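Local coordinates for protein malate dehydrogenase (Plasmodium falciparum, PDB 5NFR) that catalyses the NAD-dependent interconversion of malate and oxaloacetate and belongs to the lactate/malate dehydrogenase superfamily, at residues 70-75 and 111-116; 104-109 and 131-136; 166-171 and 183-188; 246-251 and 273-278; 255-260 and 268-273. One frame throughout, in Å; residues are numbered along the deposited sequence.

Contact 1 (70-75 and 111-116); sequences ADIIVI and KAFVIC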
# COMPACT_ATOMS: atom_id res chain seq x y z
N ALA A 70 -48.63 -5.80 -23.65
CA ALA A 70 -47.90 -4.65 -23.25
C ALA A 70 -47.29 -4.10 -24.50
O ALA A 70 -46.73 -4.82 -25.27
CB ALA A 70 -46.81 -5.01 -22.25
N ASP A 71 -47.33 -2.80 -24.65
CA ASP A 71 -46.59 -2.13 -25.72
C ASP A 71 -45.15 -1.97 -25.33
O ASP A 71 -44.29 -1.99 -26.18
CB ASP A 71 -47.23 -0.76 -26.04
CG ASP A 71 -48.64 -0.91 -26.45
OD1 ASP A 71 -48.86 -1.51 -27.51
OD2 ASP A 71 -49.55 -0.49 -25.70
N ILE A 72 -44.90 -1.72 -24.04
CA ILE A 72 -43.55 -1.43 -23.52
C ILE A 72 -43.31 -2.37 -22.32
O ILE A 72 -44.23 -2.58 -21.56
CB ILE A 72 -43.41 0.03 -23.02
CG1 ILE A 72 -43.71 1.04 -24.14
CG2 ILE A 72 -42.01 0.26 -22.46
CD1 ILE A 72 -42.49 1.60 -24.85
N ILE A 73 -42.07 -2.84 -22.20
CA ILE A 73 -41.63 -3.62 -21.13
C ILE A 73 -40.34 -3.03 -20.60
O ILE A 73 -39.35 -2.94 -21.31
CB ILE A 73 -41.39 -5.06 -21.58
CG1 ILE A 73 -42.73 -5.76 -21.74
CG2 ILE A 73 -40.62 -5.86 -20.49
CD1 ILE A 73 -42.61 -7.12 -22.38
N VAL A 74 -40.34 -2.74 -19.30
CA VAL A 74 -39.12 -2.34 -18.55
C VAL A 74 -38.73 -3.48 -17.56
O VAL A 74 -39.47 -3.81 -16.66
CB VAL A 74 -39.35 -1.04 -17.76
CG1 VAL A 74 -38.10 -0.65 -17.01
CG2 VAL A 74 -39.71 0.09 -18.72
N ILE A 75 -37.51 -3.98 -17.71
CA ILE A 75 -37.02 -5.07 -16.90
C ILE A 75 -36.00 -4.59 -15.92
O ILE A 75 -34.88 -4.27 -16.29
CB ILE A 75 -36.40 -6.25 -17.72
CG1 ILE A 75 -37.41 -6.79 -18.75
CG2 ILE A 75 -36.01 -7.39 -16.81
CD1 ILE A 75 -36.79 -7.71 -19.78
N LYS A 111 -44.76 -8.71 -29.23
CA LYS A 111 -44.68 -7.45 -30.01
C LYS A 111 -44.18 -6.19 -29.26
O LYS A 111 -44.07 -5.10 -29.83
CB LYS A 111 -46.03 -7.18 -30.67
CG LYS A 111 -46.26 -8.12 -31.86
CD LYS A 111 -47.25 -7.55 -32.88
CE LYS A 111 -47.16 -8.27 -34.23
NZ LYS A 111 -47.98 -7.64 -35.31
N ALA A 112 -43.83 -6.36 -27.99
CA ALA A 112 -43.41 -5.26 -27.19
C ALA A 112 -42.03 -4.75 -27.57
O ALA A 112 -41.20 -5.45 -28.10
CB ALA A 112 -43.44 -5.66 -25.72
N PHE A 113 -41.80 -3.51 -27.15
CA PHE A 113 -40.47 -2.89 -27.12
C PHE A 113 -39.92 -3.05 -25.68
O PHE A 113 -40.57 -2.70 -24.72
CB PHE A 113 -40.55 -1.41 -27.53
CG PHE A 113 -39.24 -0.69 -27.46
CD1 PHE A 113 -38.21 -1.08 -28.24
CD2 PHE A 113 -39.05 0.38 -26.58
CE1 PHE A 113 -37.00 -0.39 -28.25
CE2 PHE A 113 -37.85 1.05 -26.54
CZ PHE A 113 -36.81 0.66 -27.39
N VAL A 114 -38.70 -3.55 -25.57
CA VAL A 114 -38.14 -4.04 -24.32
C VAL A 114 -36.91 -3.27 -23.89
O VAL A 114 -35.93 -3.22 -24.60
CB VAL A 114 -37.79 -5.51 -24.42
CG1 VAL A 114 -37.13 -5.97 -23.12
CG2 VAL A 114 -39.08 -6.28 -24.63
N ILE A 115 -37.03 -2.58 -22.75
CA ILE A 115 -35.89 -1.87 -22.19
C ILE A 115 -35.41 -2.69 -20.90
O ILE A 115 -36.10 -2.77 -19.93
CB ILE A 115 -36.27 -0.40 -21.82
CG1 ILE A 115 -36.80 0.37 -22.99
CG2 ILE A 115 -35.05 0.35 -21.27
CD1 ILE A 115 -37.63 1.56 -22.60
N CYS A 116 -34.21 -3.23 -21.02
CA CYS A 116 -33.55 -3.96 -20.03
C CYS A 116 -32.77 -3.02 -19.18
O CYS A 116 -32.07 -2.19 -19.69
CB CYS A 116 -32.56 -4.92 -20.65
SG CYS A 116 -33.36 -6.23 -21.57
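Ile73 bonds to strand 113-116 through both its backbone polar atoms: its N donates to Phe113 O (2.9 Å) and its O accepts from Ile115 N (2.8 Å, 165° at the hydrogen). Bonds from Phe113 N to Asp71 O and from Ile75 N to Ile115 O extend the pattern, and the short strand axes run 15° apart, so the pairing is parallel. The Ile73 side chain starts with CB 4.0 Å from Val114 CG2. With CG1 anti to the carbonyl carbon (chi1 -76°), the longer branch turns back toward the start of the neighbouring strand; CG1 approaches Ala112 CB and the terminal CD1 closes on the same methyl at 3.7 Å. On that face Ile75 CD1 reaches Val114 CG1 at 3.8 Å and Cys116 SG at 4.1 Å. On the other face Ile72 CD1 lies at the edge of the Phe113 ring, 4.0 Å from CD2. The pair forms part of the core of the Rossmann-type NAD-binding domain: helix 91-108 connects the two strands in a beta-alpha-beta crossover, strand 3-7 pairs with the far edge of 72-75, helix 121-132 covers the Ile75 and Cys116 face, and helix 230-244 covers the face of Val74 and Ile115.

Contact 2 (104-109 and 131-136); sequences SVKLHC and FSNLPH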
# COMPACT_ATOMS: atom_id res chain seq x y z
N SER A 104 -40.81 -15.75 -20.48
CA SER A 104 -42.15 -15.20 -20.26
C SER A 104 -42.59 -14.14 -21.30
O SER A 104 -43.74 -14.13 -21.74
CB SER A 104 -42.23 -14.56 -18.88
OG SER A 104 -41.90 -15.49 -17.90
N VAL A 105 -41.72 -13.21 -21.62
CA VAL A 105 -42.05 -12.21 -22.65
C VAL A 105 -42.35 -12.96 -23.97
O VAL A 105 -43.27 -12.56 -24.70
CB VAL A 105 -40.91 -11.18 -22.85
CG1 VAL A 105 -41.19 -10.27 -24.05
CG2 VAL A 105 -40.77 -10.34 -21.60
N LYS A 106 -41.52 -13.96 -24.28
CA LYS A 106 -41.64 -14.74 -25.50
C LYS A 106 -43.06 -15.28 -25.68
O LYS A 106 -43.67 -15.03 -26.77
CB LYS A 106 -40.63 -15.87 -25.53
CG LYS A 106 -40.65 -16.73 -26.77
CD LYS A 106 -39.63 -17.86 -26.67
CE LYS A 106 -39.83 -18.85 -27.80
NZ LYS A 106 -39.06 -20.11 -27.60
N LEU A 107 -43.61 -15.93 -24.67
CA LEU A 107 -44.96 -16.47 -24.83
C LEU A 107 -46.13 -15.54 -24.56
O LEU A 107 -47.19 -15.75 -25.13
CB LEU A 107 -45.16 -17.73 -24.07
CG LEU A 107 -45.42 -18.13 -22.67
CD1 LEU A 107 -44.30 -17.99 -21.70
CD2 LEU A 107 -46.72 -18.64 -22.22
N HIS A 108 -45.92 -14.43 -23.85
CA HIS A 108 -47.03 -13.55 -23.48
C HIS A 108 -47.20 -12.24 -24.28
O HIS A 108 -48.34 -11.77 -24.47
CB HIS A 108 -46.96 -13.26 -21.99
CG HIS A 108 -47.23 -14.45 -21.13
ND1 HIS A 108 -48.43 -15.14 -21.15
CD2 HIS A 108 -46.46 -15.08 -20.20
CE1 HIS A 108 -48.39 -16.12 -20.25
NE2 HIS A 108 -47.21 -16.10 -19.67
N CYS A 109 -46.10 -11.61 -24.72
CA CYS A 109 -46.19 -10.38 -25.55
C CYS A 109 -44.98 -10.17 -26.41
O CYS A 109 -44.07 -9.37 -26.09
CB CYS A 109 -46.42 -9.13 -24.68
SG CYS A 109 -45.23 -9.02 -23.31
N PHE A 131 -32.84 -15.56 -25.38
CA PHE A 131 -33.94 -16.45 -24.96
C PHE A 131 -35.35 -15.90 -25.25
O PHE A 131 -36.35 -16.58 -24.98
CB PHE A 131 -33.79 -16.84 -23.48
CG PHE A 131 -32.50 -17.52 -23.18
CD1 PHE A 131 -32.27 -18.89 -23.59
CD2 PHE A 131 -31.49 -16.85 -22.52
CE1 PHE A 131 -31.04 -19.53 -23.34
CE2 PHE A 131 -30.26 -17.49 -22.25
CZ PHE A 131 -30.02 -18.83 -22.71
N SER A 132 -35.43 -14.72 -25.83
CA SER A 132 -36.74 -14.02 -25.98
C SER A 132 -37.33 -14.24 -27.27
O SER A 132 -38.55 -14.24 -27.41
CB SER A 132 -36.65 -12.51 -25.71
OG SER A 132 -35.86 -11.84 -26.66
N ASN A 133 -36.49 -14.43 -28.27
CA ASN A 133 -37.00 -14.58 -29.64
C ASN A 133 -37.79 -13.32 -30.06
O ASN A 133 -38.76 -13.41 -30.78
CB ASN A 133 -37.95 -15.74 -29.73
CG ASN A 133 -38.19 -16.19 -31.17
OD1 ASN A 133 -37.20 -16.53 -31.84
ND2 ASN A 133 -39.43 -16.44 -31.55
N LEU A 134 -37.29 -12.16 -29.70
CA LEU A 134 -37.74 -10.95 -30.33
C LEU A 134 -36.74 -10.43 -31.38
O LEU A 134 -35.53 -10.55 -31.22
CB LEU A 134 -38.00 -9.85 -29.26
CG LEU A 134 -39.01 -10.12 -28.15
CD1 LEU A 134 -39.50 -8.79 -27.62
CD2 LEU A 134 -40.17 -10.99 -28.56
N PRO A 135 -37.23 -9.61 -32.29
CA PRO A 135 -36.30 -8.87 -33.13
C PRO A 135 -35.30 -8.01 -32.41
O PRO A 135 -35.64 -7.49 -31.38
CB PRO A 135 -37.22 -8.02 -33.97
CG PRO A 135 -38.62 -8.58 -33.83
CD PRO A 135 -38.64 -9.23 -32.54
N HIS A 136 -34.09 -7.88 -32.91
CA HIS A 136 -33.09 -7.16 -32.18
C HIS A 136 -33.31 -5.69 -31.97
O HIS A 136 -32.82 -5.10 -31.00
CB HIS A 136 -31.69 -7.45 -32.68
CG HIS A 136 -31.53 -7.41 -34.16
ND1 HIS A 136 -31.36 -6.24 -34.90
CD2 HIS A 136 -31.42 -8.44 -35.06
CE1 HIS A 136 -31.14 -6.54 -36.17
NE2 HIS A 136 -31.23 -7.86 -36.29
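Ser132 O has three successive carbons of Lys106 around it: CB at 3.2 Å, CG at 3.3 Å and CD at 3.8 Å from the oxygen. None of these is a classical hydrogen bond. The lysine comes alongside because CG is anti to its backbone N (chi1 -179°) and the chain stays extended beyond it, which carries CD to within 3.9 Å of Phe131 O and 4.1 Å of Asn133 CB. Asn133 is the first residue to leave the helix that ends at Ser132; its positive phi of 60° turns the chain away, with its CB directed at the lysine. Deeper in, Val105 CG1 meets Leu134 CD1 at 4.2 Å. Ser132 OG bonds to Phe128 O and accepts a weak bond from Leu134 N (3.4 Å). The contact thus packs the last turn of helix 91-108 against the end of helix 121-132, both lying on one side of the parallel sheet of the NAD-binding domain. Aliphatic carbon is laid over helix-terminal carbonyls with a small apolar pair beneath, which implies van der Waals packing with weak C-H to oxygen attraction, and no classical hydrogen bond between the segments.

Contact 3 (166-171 and 183-188); sequences VNAVIL and RYTSVN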
# COMPACT_ATOMS: atom_id res chain seq x y z
N VAL A 166 -25.64 20.75 -22.16
CA VAL A 166 -24.39 20.01 -22.30
C VAL A 166 -24.73 18.62 -22.77
O VAL A 166 -25.50 17.92 -22.11
CB VAL A 166 -23.61 19.96 -20.98
CG1 VAL A 166 -22.32 19.24 -21.18
CG2 VAL A 166 -23.37 21.38 -20.47
N ASN A 167 -24.21 18.27 -23.95
CA ASN A 167 -24.50 16.98 -24.54
C ASN A 167 -23.23 16.27 -24.80
O ASN A 167 -22.18 16.86 -25.00
CB ASN A 167 -25.28 17.14 -25.85
CG ASN A 167 -26.66 17.79 -25.65
OD1 ASN A 167 -27.21 17.77 -24.56
ND2 ASN A 167 -27.20 18.37 -26.68
N ALA A 168 -23.33 14.95 -24.80
CA ALA A 168 -22.16 14.11 -25.02
C ALA A 168 -22.47 12.69 -25.42
O ALA A 168 -23.58 12.22 -25.30
CB ALA A 168 -21.30 14.08 -23.78
N VAL A 169 -21.48 12.04 -26.00
CA VAL A 169 -21.60 10.68 -26.45
C VAL A 169 -20.66 9.87 -25.58
O VAL A 169 -19.48 10.21 -25.44
CB VAL A 169 -21.27 10.53 -27.98
CG1 VAL A 169 -21.12 9.04 -28.40
CG2 VAL A 169 -22.36 11.15 -28.83
N ILE A 170 -21.22 8.85 -24.97
CA ILE A 170 -20.41 7.85 -24.30
C ILE A 170 -20.71 6.50 -24.95
O ILE A 170 -21.84 6.02 -24.90
CB ILE A 170 -20.65 7.80 -22.76
CG1 ILE A 170 -20.22 9.14 -22.14
CG2 ILE A 170 -19.88 6.64 -22.10
CD1 ILE A 170 -20.48 9.24 -20.65
N LEU A 171 -19.64 5.90 -25.46
CA LEU A 171 -19.69 4.58 -26.09
C LEU A 171 -19.21 3.50 -25.12
O LEU A 171 -18.46 3.74 -24.20
CB LEU A 171 -18.81 4.53 -27.34
CG LEU A 171 -19.16 5.53 -28.45
CD1 LEU A 171 -18.08 5.53 -29.47
CD2 LEU A 171 -20.51 5.20 -29.08
N ARG A 183 -14.50 14.85 -28.25
CA ARG A 183 -14.86 15.39 -29.57
C ARG A 183 -16.38 15.56 -29.73
O ARG A 183 -16.82 16.48 -30.45
CB ARG A 183 -14.37 14.50 -30.73
CG ARG A 183 -12.95 14.77 -31.20
CD ARG A 183 -12.50 13.76 -32.25
NE ARG A 183 -13.36 13.78 -33.43
CZ ARG A 183 -14.05 12.76 -33.95
NH1 ARG A 183 -14.02 11.54 -33.46
NH2 ARG A 183 -14.82 13.00 -35.00
N TYR A 184 -17.16 14.62 -29.16
CA TYR A 184 -18.62 14.62 -29.25
C TYR A 184 -19.25 15.13 -27.96
O TYR A 184 -20.28 14.62 -27.56
CB TYR A 184 -19.13 13.21 -29.62
CG TYR A 184 -18.73 12.68 -31.03
CD1 TYR A 184 -19.03 11.38 -31.40
CD2 TYR A 184 -18.02 13.45 -31.93
CE1 TYR A 184 -18.65 10.88 -32.63
CE2 TYR A 184 -17.63 12.98 -33.17
CZ TYR A 184 -17.96 11.70 -33.54
OH TYR A 184 -17.51 11.21 -34.75
N THR A 185 -18.61 16.11 -27.33
CA THR A 185 -19.17 16.81 -26.20
C THR A 185 -19.35 18.28 -26.57
O THR A 185 -18.42 18.94 -27.02
CB THR A 185 -18.21 16.75 -24.98
OG1 THR A 185 -17.86 15.39 -24.66
CG2 THR A 185 -18.82 17.43 -23.79
N SER A 186 -20.54 18.80 -26.38
CA SER A 186 -20.80 20.20 -26.68
C SER A 186 -21.58 20.88 -25.55
O SER A 186 -22.37 20.25 -24.86
CB SER A 186 -21.54 20.35 -28.04
OG SER A 186 -22.83 19.78 -27.96
N VAL A 187 -21.44 22.21 -25.49
CA VAL A 187 -22.21 23.07 -24.59
C VAL A 187 -23.06 23.99 -25.48
O VAL A 187 -22.54 24.94 -26.10
CB VAL A 187 -21.27 23.90 -23.67
CG1 VAL A 187 -22.09 24.74 -22.68
CG2 VAL A 187 -20.30 22.98 -22.93
N ASN A 188 -24.36 23.73 -25.51
CA ASN A 188 -25.31 24.39 -26.43
C ASN A 188 -24.76 24.60 -27.85
O ASN A 188 -24.87 25.69 -28.39
CB ASN A 188 -25.85 25.72 -25.83
CG ASN A 188 -27.08 26.28 -26.57
OD1 ASN A 188 -26.94 27.25 -27.32
ND2 ASN A 188 -28.24 25.62 -26.44
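Val166 brings its CA within 3.3 Å of Ser186 O, in a CA-H...O contact, and its CG2 within 4.2 Å of Val187 CG1. At Asn167 the backbone pairs in both directions: its N donates to Ser186 O (2.9 Å, 164° at the hydrogen) and its O accepts from Ser186 N (2.9 Å), a hydrogen-bonded antiparallel pair. The axes run at 176°, as fits the beta hairpin of strands 166-171 and 179-187 in the C-terminal domain. The face bearing Asn167 and Ser186 meets a second subunit, where Ser186 OG bonds to Ser186 OG of that subunit and Asn167 packs on its Asn167. Ala168 points its CB to the other face, packing 3.8 Å from Thr185 OG1, whose hydrogen bonds go to Leu181 O and Tyr151 OH. At Val169, where the partner chain turns a corner, the bond from N to Tyr184 O is weak, bent to 125°. The two side chains run side by side, with Val169 CB 3.8 Å from Tyr184 CB and at the edge of the tyrosine ring.

Contact 4 (246-251 and 273-278); sequences NENNLF and KINNKG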
# COMPACT_ATOMS: atom_id res chain seq x y z
N ASN A 246 -42.54 8.31 -31.33
CA ASN A 246 -41.81 8.25 -32.58
C ASN A 246 -40.87 9.41 -32.76
O ASN A 246 -40.78 10.00 -33.79
CB ASN A 246 -42.81 8.19 -33.71
CG ASN A 246 -42.20 7.65 -34.99
OD1 ASN A 246 -41.27 6.83 -34.96
ND2 ASN A 246 -42.61 8.17 -36.08
N GLU A 247 -40.16 9.74 -31.69
CA GLU A 247 -39.35 10.93 -31.68
C GLU A 247 -38.07 10.85 -32.51
O GLU A 247 -37.53 11.86 -32.93
CB GLU A 247 -39.01 11.32 -30.28
CG GLU A 247 -40.25 11.63 -29.46
CD GLU A 247 -39.91 12.12 -28.07
OE1 GLU A 247 -38.82 11.74 -27.59
OE2 GLU A 247 -40.63 12.95 -27.55
N ASN A 248 -37.54 9.67 -32.67
CA ASN A 248 -36.28 9.50 -33.36
C ASN A 248 -35.09 10.24 -32.74
O ASN A 248 -34.14 10.64 -33.39
CB ASN A 248 -36.47 9.86 -34.80
CG ASN A 248 -35.78 8.88 -35.75
OD1 ASN A 248 -35.49 7.73 -35.42
ND2 ASN A 248 -35.47 9.37 -36.93
N ASN A 249 -35.07 10.30 -31.43
CA ASN A 249 -33.97 10.90 -30.67
C ASN A 249 -32.68 10.06 -30.76
O ASN A 249 -32.74 8.85 -30.84
CB ASN A 249 -34.38 11.08 -29.18
CG ASN A 249 -34.57 12.50 -28.81
OD1 ASN A 249 -35.74 13.01 -28.56
ND2 ASN A 249 -33.42 13.23 -28.80
N LEU A 250 -31.54 10.74 -30.73
CA LEU A 250 -30.24 10.11 -30.82
C LEU A 250 -29.60 10.02 -29.45
O LEU A 250 -29.17 11.05 -28.89
CB LEU A 250 -29.36 10.95 -31.74
CG LEU A 250 -27.94 10.41 -31.93
CD1 LEU A 250 -28.00 9.06 -32.66
CD2 LEU A 250 -27.07 11.41 -32.68
N PHE A 251 -29.61 8.82 -28.85
CA PHE A 251 -29.02 8.55 -27.52
C PHE A 251 -27.79 7.68 -27.60
O PHE A 251 -27.48 7.14 -28.64
CB PHE A 251 -30.03 7.74 -26.70
CG PHE A 251 -31.39 8.36 -26.62
CD1 PHE A 251 -31.57 9.55 -25.94
CD2 PHE A 251 -32.50 7.66 -27.08
CE1 PHE A 251 -32.83 10.10 -25.78
CE2 PHE A 251 -33.76 8.21 -26.96
CZ PHE A 251 -33.93 9.45 -26.32
N LYS A 273 -30.72 5.54 -32.41
CA LYS A 273 -31.92 6.36 -32.53
C LYS A 273 -33.02 5.48 -32.05
O LYS A 273 -33.09 4.33 -32.45
CB LYS A 273 -32.26 6.80 -34.00
CG LYS A 273 -31.41 7.91 -34.59
CD LYS A 273 -31.85 8.20 -36.04
CE LYS A 273 -30.78 8.92 -36.85
NZ LYS A 273 -31.18 9.27 -38.28
N ILE A 274 -33.97 6.06 -31.35
CA ILE A 274 -35.13 5.30 -30.97
C ILE A 274 -36.37 5.96 -31.62
O ILE A 274 -36.64 7.09 -31.31
CB ILE A 274 -35.24 5.18 -29.40
CG1 ILE A 274 -34.05 4.45 -28.91
CG2 ILE A 274 -36.51 4.50 -29.01
CD1 ILE A 274 -33.96 4.29 -27.39
N ASN A 275 -37.21 5.13 -32.20
CA ASN A 275 -38.47 5.51 -32.73
C ASN A 275 -39.53 4.39 -32.65
O ASN A 275 -39.31 3.44 -31.93
CB ASN A 275 -38.27 5.93 -34.20
CG ASN A 275 -37.68 4.79 -35.02
OD1 ASN A 275 -38.16 3.66 -34.95
ND2 ASN A 275 -36.74 5.13 -35.90
N ASN A 276 -40.70 4.60 -33.30
CA ASN A 276 -41.81 3.63 -33.48
C ASN A 276 -41.44 2.17 -33.69
O ASN A 276 -42.22 1.33 -33.37
CB ASN A 276 -42.58 3.95 -34.80
CG ASN A 276 -43.81 4.65 -34.55
OD1 ASN A 276 -44.22 4.83 -33.39
ND2 ASN A 276 -44.40 5.18 -35.60
N LYS A 277 -40.33 1.97 -34.37
CA LYS A 277 -39.90 0.68 -34.81
C LYS A 277 -38.84 0.07 -33.89
O LYS A 277 -38.42 -1.04 -34.17
CB LYS A 277 -39.32 0.74 -36.27
CG LYS A 277 -40.12 1.56 -37.31
CD LYS A 277 -41.48 0.97 -37.68
CE LYS A 277 -41.30 -0.08 -38.78
NZ LYS A 277 -42.58 -0.79 -39.17
N GLY A 278 -38.34 0.81 -32.89
CA GLY A 278 -37.33 0.32 -31.99
C GLY A 278 -36.03 1.11 -31.96
O GLY A 278 -36.02 2.33 -32.24
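Two asparagine amides, those of Asn246 and Asn276, lie stacked with their planes only 11° apart and their CG atoms 3.4 Å from each other, while Asn246 also binds the backbone of its stacking partner: its OD1 accepts from Asn276 N at 2.8 Å, the donor tilted from the carbonyl plane. Asn246 has positive phi and is the C-prime residue of the Schellman motif that ends helix 230-244, so the helix end is tied to the partner segment. A second pair of amides runs side by side: Asn275 ND2 donates to Asn248 OD1 (2.9 Å, 163° at the hydrogen), coming from above the carbonyl plane by 46° rather than along a lone pair. Asn275 OD1, turned the other way, accepts from Lys277 N at 2.8 Å, forming an Asx turn, and also bonds to His280 NE2. That asparagine opens a type I turn to Gly278, the tight connection between strands 270-275 and 278-281 of the antiparallel sheet in the C-terminal domain. Before the turn, Ile274 N donates to Asn249 O in its carbonyl plane (3.1 Å). The aliphatic chain of Lys273 passes Asn248, with Lys273 CB 3.6 Å and Lys273 CD 3.7 Å from Asn248 OD1. Lys273 NZ makes a weak bond to Lys160 O of a second subunit. On the opposite face Ile274 CD1 approaches Phe251 CD2 at 3.7 Å, the two side chains nearly perpendicular.

Contact 5 (255-260 and 268-273); sequences VYLNGH and VGSTAK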
# COMPACT_ATOMS: atom_id res chain seq x y z
N VAL A 255 -27.44 -1.48 -27.65
CA VAL A 255 -28.15 -1.76 -28.88
C VAL A 255 -27.43 -2.84 -29.71
O VAL A 255 -26.23 -3.06 -29.60
CB VAL A 255 -28.31 -0.42 -29.69
CG1 VAL A 255 -26.96 0.14 -30.11
CG2 VAL A 255 -29.26 -0.55 -30.84
N TYR A 256 -28.19 -3.56 -30.54
CA TYR A 256 -27.62 -4.62 -31.43
C TYR A 256 -26.72 -4.00 -32.49
O TYR A 256 -27.18 -3.27 -33.34
CB TYR A 256 -28.73 -5.43 -32.09
CG TYR A 256 -28.21 -6.66 -32.82
CD1 TYR A 256 -27.86 -7.83 -32.13
CD2 TYR A 256 -28.05 -6.64 -34.20
CE1 TYR A 256 -27.39 -8.94 -32.76
CE2 TYR A 256 -27.57 -7.74 -34.86
CZ TYR A 256 -27.25 -8.92 -34.13
OH TYR A 256 -26.74 -10.00 -34.82
N LEU A 257 -25.42 -4.24 -32.39
CA LEU A 257 -24.49 -3.85 -33.42
C LEU A 257 -24.39 -4.95 -34.50
O LEU A 257 -24.50 -6.15 -34.21
CB LEU A 257 -23.12 -3.54 -32.87
CG LEU A 257 -23.03 -2.34 -31.96
CD1 LEU A 257 -21.57 -1.96 -31.74
CD2 LEU A 257 -23.82 -1.15 -32.45
N ASN A 258 -24.24 -4.48 -35.76
CA ASN A 258 -24.30 -5.30 -36.94
C ASN A 258 -23.43 -4.81 -38.07
O ASN A 258 -23.92 -4.40 -39.09
CB ASN A 258 -25.74 -5.48 -37.39
CG ASN A 258 -25.89 -6.61 -38.39
OD1 ASN A 258 -26.52 -6.48 -39.39
ND2 ASN A 258 -25.31 -7.75 -38.07
N GLY A 259 -22.11 -4.82 -37.82
CA GLY A 259 -21.14 -4.21 -38.72
C GLY A 259 -20.76 -2.80 -38.34
O GLY A 259 -19.87 -2.19 -38.96
N HIS A 260 -21.39 -2.27 -37.30
CA HIS A 260 -21.10 -0.95 -36.83
C HIS A 260 -19.94 -1.01 -35.84
O HIS A 260 -19.94 -1.80 -34.96
CB HIS A 260 -22.33 -0.33 -36.16
CG HIS A 260 -23.57 -0.43 -36.97
ND1 HIS A 260 -24.40 -1.52 -36.91
CD2 HIS A 260 -24.15 0.45 -37.83
CE1 HIS A 260 -25.40 -1.36 -37.76
NE2 HIS A 260 -25.30 -0.16 -38.30
N VAL A 268 -24.43 -3.78 -27.11
CA VAL A 268 -23.44 -3.03 -26.39
C VAL A 268 -23.79 -1.56 -26.49
O VAL A 268 -24.35 -1.11 -27.48
CB VAL A 268 -22.00 -3.33 -26.86
CG1 VAL A 268 -21.70 -2.78 -28.24
CG2 VAL A 268 -20.97 -2.76 -25.91
N GLY A 269 -23.36 -0.79 -25.54
CA GLY A 269 -23.57 0.62 -25.53
C GLY A 269 -23.02 1.30 -26.77
O GLY A 269 -21.82 1.23 -27.05
N SER A 270 -23.90 2.00 -27.48
CA SER A 270 -23.53 2.67 -28.73
C SER A 270 -24.53 3.75 -29.09
O SER A 270 -25.58 3.86 -28.43
CB SER A 270 -23.55 1.67 -29.90
OG SER A 270 -22.77 2.13 -30.97
N THR A 271 -24.17 4.57 -30.08
CA THR A 271 -25.03 5.64 -30.57
C THR A 271 -26.22 5.07 -31.34
O THR A 271 -25.97 4.23 -32.15
CB THR A 271 -24.26 6.55 -31.51
OG1 THR A 271 -23.44 5.76 -32.33
CG2 THR A 271 -23.37 7.49 -30.72
N ALA A 272 -27.45 5.45 -30.99
CA ALA A 272 -28.62 4.87 -31.56
C ALA A 272 -29.80 5.77 -31.50
O ALA A 272 -29.86 6.72 -30.72
CB ALA A 272 -29.00 3.60 -30.85
N LYS A 273 -30.72 5.54 -32.41
CA LYS A 273 -31.92 6.36 -32.53
C LYS A 273 -33.02 5.48 -32.05
O LYS A 273 -33.09 4.33 -32.45
CB LYS A 273 -32.26 6.80 -34.00
CG LYS A 273 -31.41 7.91 -34.59
CD LYS A 273 -31.85 8.20 -36.04
CE LYS A 273 -30.78 8.92 -36.85
NZ LYS A 273 -31.18 9.27 -38.28
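Val255 and Val268 form a hydrogen-bonded antiparallel pair: Val255 N donates to Val268 O (3.1 Å) and Val268 N to Val255 O (3.2 Å). Each hydrogen bond is fairly straight at its hydrogen, yet both donors stand above the plane of the carbonyl that accepts them, by 62° at Val268 O, so neither bond follows a lone pair. The chi1 of 64° places Val255 CG1 between its own N and carbonyl carbon, directed at Ser270 CB (3.7 Å) and at Ala272 CB (4.1 Å). Leu257 splits its two methyls: CD1 packs on Val268 CG1 at 3.6 Å, while CD2 lies 3.7 Å from Ser270 OG. That hydroxyl bonds to Tyr294 OH of helix 288-311. Strand 249-257 has 266-268 on one edge and 270-275 on the other, the chain turning a corner at Gly269 between them; the short segments 255-257 and 270-273 stand at 110° to each other, while 270-275 pairs with the earlier part of 249-257. Polar bonding across the contact is confined to backbone atoms, which implies that main-chain bonds join strands 249-257 and 266-268, with apolar packing around them and a serine whose hydroxyl bonds outward.

Contacts 1 and 2 are one packed unit: Ile73 CD1 of contact 1 lies 3.4 Å from Cys109 SG of contact 2. The two domains meet, among other places, where Phe113 CE1 of contact 1 sits 3.8 Å from Gly278 CA of contact 4, and where His136 of contact 2 stacks on Tyr256 of contact 5. Contacts 4 and 5 share Lys273, and a probable hydrogen bond joins Phe251 N to Ala272 O at 2.8 Å. Contact 3 touches contact 5 at Val169 CG1 and Thr271 CG2, 3.6 Å apart. Ile75's side chain lies about 4 Å from that of Ser118, a probable NAD-binding residue, and Val268's about 8 Å from that of His174, the probable proton acceptor.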